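Local coordinates for protein IclR transcriptional regulator (Thermotoga maritima, PDB 1MKM) that probably binds DNA as a winged helix-turn-helix transcription factor of the IclR family and regulates, perhaps represses, transcription, at residues B[9-12]-B[13-16]; B[42-45]-B[46-49]. All blocks are in the same frame, centred on the assembly; numbering follows the deposited sequence.

Contact 1: B[9-12]-B[13-16]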
ATOM      1  N   LYS B   9      26.664  13.155 -21.468  1.00 56.92           N
ATOM      2  CA  LYS B   9      26.004  13.816 -20.349  1.00 67.16           C
ATOM      3  C   LYS B   9      24.553  13.366 -20.213  1.00 69.38           C
ATOM      4  O   LYS B   9      24.074  13.092 -19.110  1.00 67.70           O
ATOM      5  CB  LYS B   9      26.049  15.336 -20.519  1.00 68.60           C
ATOM      6  CG  LYS B   9      25.397  16.089 -19.372  1.00 67.91           C
ATOM      7  CD  LYS B   9      26.080  15.764 -18.056  1.00 69.66           C
ATOM      8  CE  LYS B   9      27.484  16.348 -18.006  1.00 81.84           C
ATOM      9  NZ  LYS B   9      27.462  17.839 -18.069  1.00 62.13           N
ATOM     10  N   ALA B  10      23.861  13.303 -21.345  1.00 67.16           N
ATOM     11  CA  ALA B  10      22.470  12.890 -21.371  1.00 66.40           C
ATOM     12  C   ALA B  10      22.318  11.527 -20.698  1.00 66.79           C
ATOM     13  O   ALA B  10      21.520  11.363 -19.775  1.00 58.97           O
ATOM     14  CB  ALA B  10      21.978  12.823 -22.811  1.00 70.56           C
ATOM     15  N   PHE B  11      23.107  10.561 -21.160  1.00 68.25           N
ATOM     16  CA  PHE B  11      23.058   9.205 -20.626  1.00 65.49           C
ATOM     17  C   PHE B  11      23.603   9.025 -19.218  1.00 63.02           C
ATOM     18  O   PHE B  11      23.446   7.965 -18.623  1.00 67.33           O
ATOM     19  CB  PHE B  11      23.744   8.252 -21.600  1.00 55.36           C
ATOM     20  CG  PHE B  11      22.953   8.029 -22.848  1.00 62.63           C
ATOM     21  CD1 PHE B  11      21.774   7.292 -22.806  1.00 67.17           C
ATOM     22  CD2 PHE B  11      23.341   8.607 -24.050  1.00 60.07           C
ATOM     23  CE1 PHE B  11      20.991   7.140 -23.939  1.00 65.85           C
ATOM     24  CE2 PHE B  11      22.569   8.466 -25.189  1.00 60.77           C
ATOM     25  CZ  PHE B  11      21.387   7.728 -25.135  1.00 70.84           C
ATOM     26  N   GLU B  12      24.250  10.056 -18.690  1.00 64.47           N
ATOM     27  CA  GLU B  12      24.756   9.997 -17.331  1.00 64.23           C
ATOM     28  C   GLU B  12      23.633  10.498 -16.433  1.00 63.84           C
ATOM     29  O   GLU B  12      23.390   9.957 -15.355  1.00 53.24           O
ATOM     30  CB  GLU B  12      26.005  10.866 -17.180  1.00 57.49           C
ATOM     31  CG  GLU B  12      27.288  10.134 -17.552  1.00 70.84           C
ATOM     32  CD  GLU B  12      28.492  11.054 -17.666  1.00 71.52           C
ATOM     33  OE1 GLU B  12      28.747  11.842 -16.728  1.00 73.28           O
ATOM     34  OE2 GLU B  12      29.192  10.979 -18.702  1.00 88.08           O
ATOM     35  N   ILE B  13      22.938  11.533 -16.891  1.00 58.26           N
ATOM     36  CA  ILE B  13      21.827  12.074 -16.124  1.00 68.16           C
ATOM     37  C   ILE B  13      20.725  11.009 -16.023  1.00 68.55           C
ATOM     38  O   ILE B  13      20.204  10.740 -14.943  1.00 58.60           O
ATOM     39  CB  ILE B  13      21.254  13.334 -16.791  1.00 63.91           C
ATOM     40  CG1 ILE B  13      22.346  14.396 -16.895  1.00 51.24           C
ATOM     41  CG2 ILE B  13      20.058  13.847 -16.003  1.00 54.22           C
ATOM     42  CD1 ILE B  13      21.841  15.720 -17.347  1.00 64.72           C
ATOM     43  N   LEU B  14      20.389  10.406 -17.161  1.00 69.94           N
ATOM     44  CA  LEU B  14      19.361   9.378 -17.203  1.00 65.09           C
ATOM     45  C   LEU B  14      19.754   8.186 -16.334  1.00 71.62           C
ATOM     46  O   LEU B  14      18.962   7.741 -15.506  1.00 77.50           O
ATOM     47  CB  LEU B  14      19.120   8.925 -18.647  1.00 60.45           C
ATOM     48  CG  LEU B  14      18.151   7.754 -18.899  1.00 54.97           C
ATOM     49  CD1 LEU B  14      16.745   8.118 -18.459  1.00 39.77           C
ATOM     50  CD2 LEU B  14      18.155   7.395 -20.392  1.00 46.77           C
ATOM     51  N   ASP B  15      20.973   7.674 -16.509  1.00 65.69           N
ATOM     52  CA  ASP B  15      21.418   6.535 -15.715  1.00 57.54           C
ATOM     53  C   ASP B  15      21.232   6.825 -14.243  1.00 59.09           C
ATOM     54  O   ASP B  15      20.916   5.925 -13.458  1.00 59.74           O
ATOM     55  CB  ASP B  15      22.888   6.204 -15.986  1.00 58.32           C
ATOM     56  CG  ASP B  15      23.401   5.061 -15.111  1.00 63.86           C
ATOM     57  OD1 ASP B  15      23.823   5.316 -13.962  1.00 61.83           O
ATOM     58  OD2 ASP B  15      23.372   3.898 -15.563  1.00 67.98           O
ATOM     59  N   PHE B  16      21.409   8.092 -13.879  1.00 59.11           N
ATOM     60  CA  PHE B  16      21.274   8.533 -12.496  1.00 57.39           C
ATOM     61  C   PHE B  16      19.838   8.533 -11.972  1.00 60.37           C
ATOM     62  O   PHE B  16      19.594   8.147 -10.834  1.00 64.45           O
ATOM     63  CB  PHE B  16      21.867   9.939 -12.333  1.00 47.65           C
ATOM     64  CG  PHE B  16      21.518  10.596 -11.023  1.00 48.38           C
ATOM     65  CD1 PHE B  16      22.018  10.096  -9.821  1.00 55.24           C
ATOM     66  CD2 PHE B  16      20.666  11.699 -10.993  1.00 56.63           C
ATOM     67  CE1 PHE B  16      21.677  10.680  -8.602  1.00 52.54           C
ATOM     68  CE2 PHE B  16      20.312  12.298  -9.787  1.00 59.49           C
ATOM     69  CZ  PHE B  16      20.821  11.784  -8.581  1.00 68.48           C
TER

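Contact 2: B[42-45]-B[46-49]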
ATOM      1  N   LYS B  42      17.226  21.485 -20.851  1.00 62.23           N
ATOM      2  CA  LYS B  42      17.491  21.028 -22.205  1.00 63.04           C
ATOM      3  C   LYS B  42      17.447  19.497 -22.214  1.00 63.60           C
ATOM      4  O   LYS B  42      16.768  18.894 -23.043  1.00 66.62           O
ATOM      5  CB  LYS B  42      18.857  21.545 -22.677  1.00 64.39           C
ATOM      6  CG  LYS B  42      18.894  21.946 -24.155  1.00 77.55           C
ATOM      7  CD  LYS B  42      20.034  22.929 -24.446  1.00 67.96           C
ATOM      8  CE  LYS B  42      19.892  24.189 -23.595  1.00 73.74           C
ATOM      9  NZ  LYS B  42      20.999  25.165 -23.798  1.00 66.06           N
ATOM     10  N   TYR B  43      18.156  18.870 -21.279  1.00 64.12           N
ATOM     11  CA  TYR B  43      18.164  17.417 -21.204  1.00 66.13           C
ATOM     12  C   TYR B  43      16.846  16.864 -20.658  1.00 66.09           C
ATOM     13  O   TYR B  43      16.264  15.952 -21.240  1.00 71.68           O
ATOM     14  CB  TYR B  43      19.302  16.922 -20.319  1.00 59.21           C
ATOM     15  CG  TYR B  43      20.683  17.267 -20.806  1.00 65.79           C
ATOM     16  CD1 TYR B  43      21.247  18.510 -20.530  1.00 66.56           C
ATOM     17  CD2 TYR B  43      21.455  16.331 -21.495  1.00 68.96           C
ATOM     18  CE1 TYR B  43      22.549  18.806 -20.918  1.00 66.41           C
ATOM     19  CE2 TYR B  43      22.757  16.617 -21.893  1.00 65.28           C
ATOM     20  CZ  TYR B  43      23.297  17.856 -21.596  1.00 68.50           C
ATOM     21  OH  TYR B  43      24.590  18.144 -21.960  1.00 72.16           O
ATOM     22  N   MET B  44      16.377  17.416 -19.542  1.00 66.03           N
ATOM     23  CA  MET B  44      15.135  16.951 -18.916  1.00 57.73           C
ATOM     24  C   MET B  44      13.867  17.076 -19.782  1.00 58.87           C
ATOM     25  O   MET B  44      12.967  16.241 -19.692  1.00 49.41           O
ATOM     26  CB  MET B  44      14.929  17.676 -17.584  1.00 61.42           C
ATOM     27  CG  MET B  44      16.023  17.408 -16.542  1.00 58.33           C
ATOM     28  SD  MET B  44      16.382  15.648 -16.253  1.00 64.59           S
ATOM     29  CE  MET B  44      14.700  14.969 -16.160  1.00 52.73           C
ATOM     30  N   VAL B  45      13.785  18.108 -20.616  1.00 59.27           N
ATOM     31  CA  VAL B  45      12.608  18.268 -21.459  1.00 61.73           C
ATOM     32  C   VAL B  45      12.555  17.179 -22.534  1.00 59.37           C
ATOM     33  O   VAL B  45      11.484  16.644 -22.827  1.00 62.56           O
ATOM     34  CB  VAL B  45      12.551  19.683 -22.123  1.00 67.64           C
ATOM     35  CG1 VAL B  45      13.743  19.898 -23.036  1.00 71.33           C
ATOM     36  CG2 VAL B  45      11.254  19.837 -22.906  1.00 65.75           C
ATOM     37  N   VAL B  46      13.703  16.847 -23.120  1.00 53.85           N
ATOM     38  CA  VAL B  46      13.741  15.801 -24.145  1.00 49.31           C
ATOM     39  C   VAL B  46      13.500  14.427 -23.516  1.00 53.09           C
ATOM     40  O   VAL B  46      12.736  13.614 -24.047  1.00 48.55           O
ATOM     41  CB  VAL B  46      15.095  15.788 -24.913  1.00 43.21           C
ATOM     42  CG1 VAL B  46      15.076  14.691 -25.955  1.00 34.47           C
ATOM     43  CG2 VAL B  46      15.338  17.140 -25.599  1.00 45.49           C
ATOM     44  N   LEU B  47      14.155  14.170 -22.384  1.00 42.42           N
ATOM     45  CA  LEU B  47      13.981  12.904 -21.679  1.00 43.51           C
ATOM     46  C   LEU B  47      12.513  12.753 -21.312  1.00 46.17           C
ATOM     47  O   LEU B  47      11.952  11.661 -21.398  1.00 43.20           O
ATOM     48  CB  LEU B  47      14.827  12.863 -20.405  1.00 40.73           C
ATOM     49  CG  LEU B  47      16.350  12.771 -20.542  1.00 45.44           C
ATOM     50  CD1 LEU B  47      17.043  12.832 -19.164  1.00 36.12           C
ATOM     51  CD2 LEU B  47      16.686  11.487 -21.241  1.00 47.51           C
ATOM     52  N   GLU B  48      11.885  13.854 -20.910  1.00 43.94           N
ATOM     53  CA  GLU B  48      10.478  13.795 -20.542  1.00 47.86           C
ATOM     54  C   GLU B  48       9.588  13.551 -21.762  1.00 52.33           C
ATOM     55  O   GLU B  48       8.692  12.705 -21.723  1.00 40.66           O
ATOM     56  CB  GLU B  48      10.054  15.079 -19.836  1.00 42.69           C
ATOM     57  CG  GLU B  48       8.615  15.039 -19.383  1.00 55.80           C
ATOM     58  CD  GLU B  48       8.213  16.251 -18.569  1.00 50.44           C
ATOM     59  OE1 GLU B  48       7.006  16.380 -18.286  1.00 78.79           O
ATOM     60  OE2 GLU B  48       9.083  17.070 -18.207  1.00 62.96           O
ATOM     61  N   GLU B  49       9.853  14.294 -22.840  1.00 45.67           N
ATOM     62  CA  GLU B  49       9.094  14.185 -24.090  1.00 50.17           C
ATOM     63  C   GLU B  49       9.221  12.788 -24.713  1.00 56.63           C
ATOM     64  O   GLU B  49       8.307  12.309 -25.395  1.00 47.75           O
ATOM     65  CB  GLU B  49       9.585  15.256 -25.077  1.00 60.60           C
ATOM     66  CG  GLU B  49       9.785  14.775 -26.514  1.00 74.45           C
ATOM     67  CD  GLU B  49       8.630  15.125 -27.431  1.00 84.86           C
ATOM     68  OE1 GLU B  49       8.449  16.328 -27.722  1.00 95.46           O
ATOM     69  OE2 GLU B  49       7.905  14.203 -27.861  1.00 82.38           O
TER

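Contact 1: B[9-12]-B[13-16]
Ile13 sends CG1 back along the helix because its first torsion, -60°, sets that branch beside the backbone N; Lys9 swings CG anti to its own N (chi1 -179°) and then folds back at each later bond. The two chains therefore cross one turn apart, Lys9 CG lying 4.1 Å from Ile13 CD1. Ile13 CG1 also rests against the backbone of the preceding turn, 3.1 Å from Lys9 O. That oxygen takes two N-H groups, from Ile13 one turn on and from Glu12, the former at 2.9 Å. Leu14 N bonds to Ala10 O almost straight, at 171°, whereas Asp15 N reaches Phe11 O at 3.3 Å from above the carbonyl plane. On another face Leu14 CD2 comes obliquely to the Phe11 ring, 4.4 Å from Phe11 CD1. Cutting Ile13 back to an alanine is likely to leave the aliphatic part of Lys9 without its neighbour and to open a gap beside Tyr43, Met44 and Phe33. Phe11 meets Phe11 and Phe52 of the second subunit. Helix 6-19 thus has two apolar faces, one turned to its own domain through Ile13 and one to the second subunit through Phe11, while the N-H groups of residues 13 to 16 bond to the carbonyls of residues 9 to 12.

Contact 2: B[42-45]-B[46-49]
Val45 and Val46, with Leu47 next to them, carry this turn of helix 37-50, which follows helix 26-32 in the winged helix-turn-helix domain and so occupies the place of the recognition helix of that fold. The valines are neighbours in sequence and use different rotamers. In Val45, CG1 stands between the backbone N and the carbonyl carbon (chi1 62°), the crowded position, which brings it 3.1 Å from Val46 N. Val46 instead has CG1 anti to its own N and CG2 beside that N, so that CG2 leans back over the preceding turn, 3.4 Å from Lys42 O. The two side chains meet at an angle, Val45 CG1 against Val46 CG2. Their surroundings differ: Val45 is exposed, while Val46 is buried and packs on Lys8 of the second subunit.

Leu47 continues the apolar side. Its N-H points nearly straight at Tyr43 O, at 169° and 3.0 Å, and its CG sits close to the same oxygen, so one carbonyl meets both the backbone and the branch of the side chain. Met44, a buried chain bent at its second and third torsions, also touches Ile17, Val53 and Tyr61, joining the helix to helix 6-19 and to both strands of the wing, and Leu47 packs on Phe11 of the second subunit. Farther along, Glu48 N and Glu49 N bond to Met44 O and Val45 O, the first bond more bent, at 146°. The side chain of Glu48 touches Arg55 and Tyr61 of the wing. The Met44 and Leu47 side chains cross at a slant, Met44 SD lying 4.1 Å from Leu47 CD1.

How the contacts relate
Contacts 1 and 2 lie on different helices of one domain, each turn closed by its own backbone bonds, and share a core. Their centres lie about 11 Å apart, and Tyr43 of contact 2 reaches across to contact 1: its OH is 3.4 Å from Lys9 CG, and its CE2 is 3.5 Å from Ala10 N. Ile13 adds a second junction, with CD1 beside Tyr43 CG and CG2 at 4.1 Å from Met44 SD. Helix 6-19 is thereby packed against helix 37-50 within the helix-turn-helix domain. Both contacts also reach the second subunit, where contact 1 of one copy meets contact 2 of the other through Phe11 and Leu47. The zinc-binding residues Asp189 and Cys199 lie away from both.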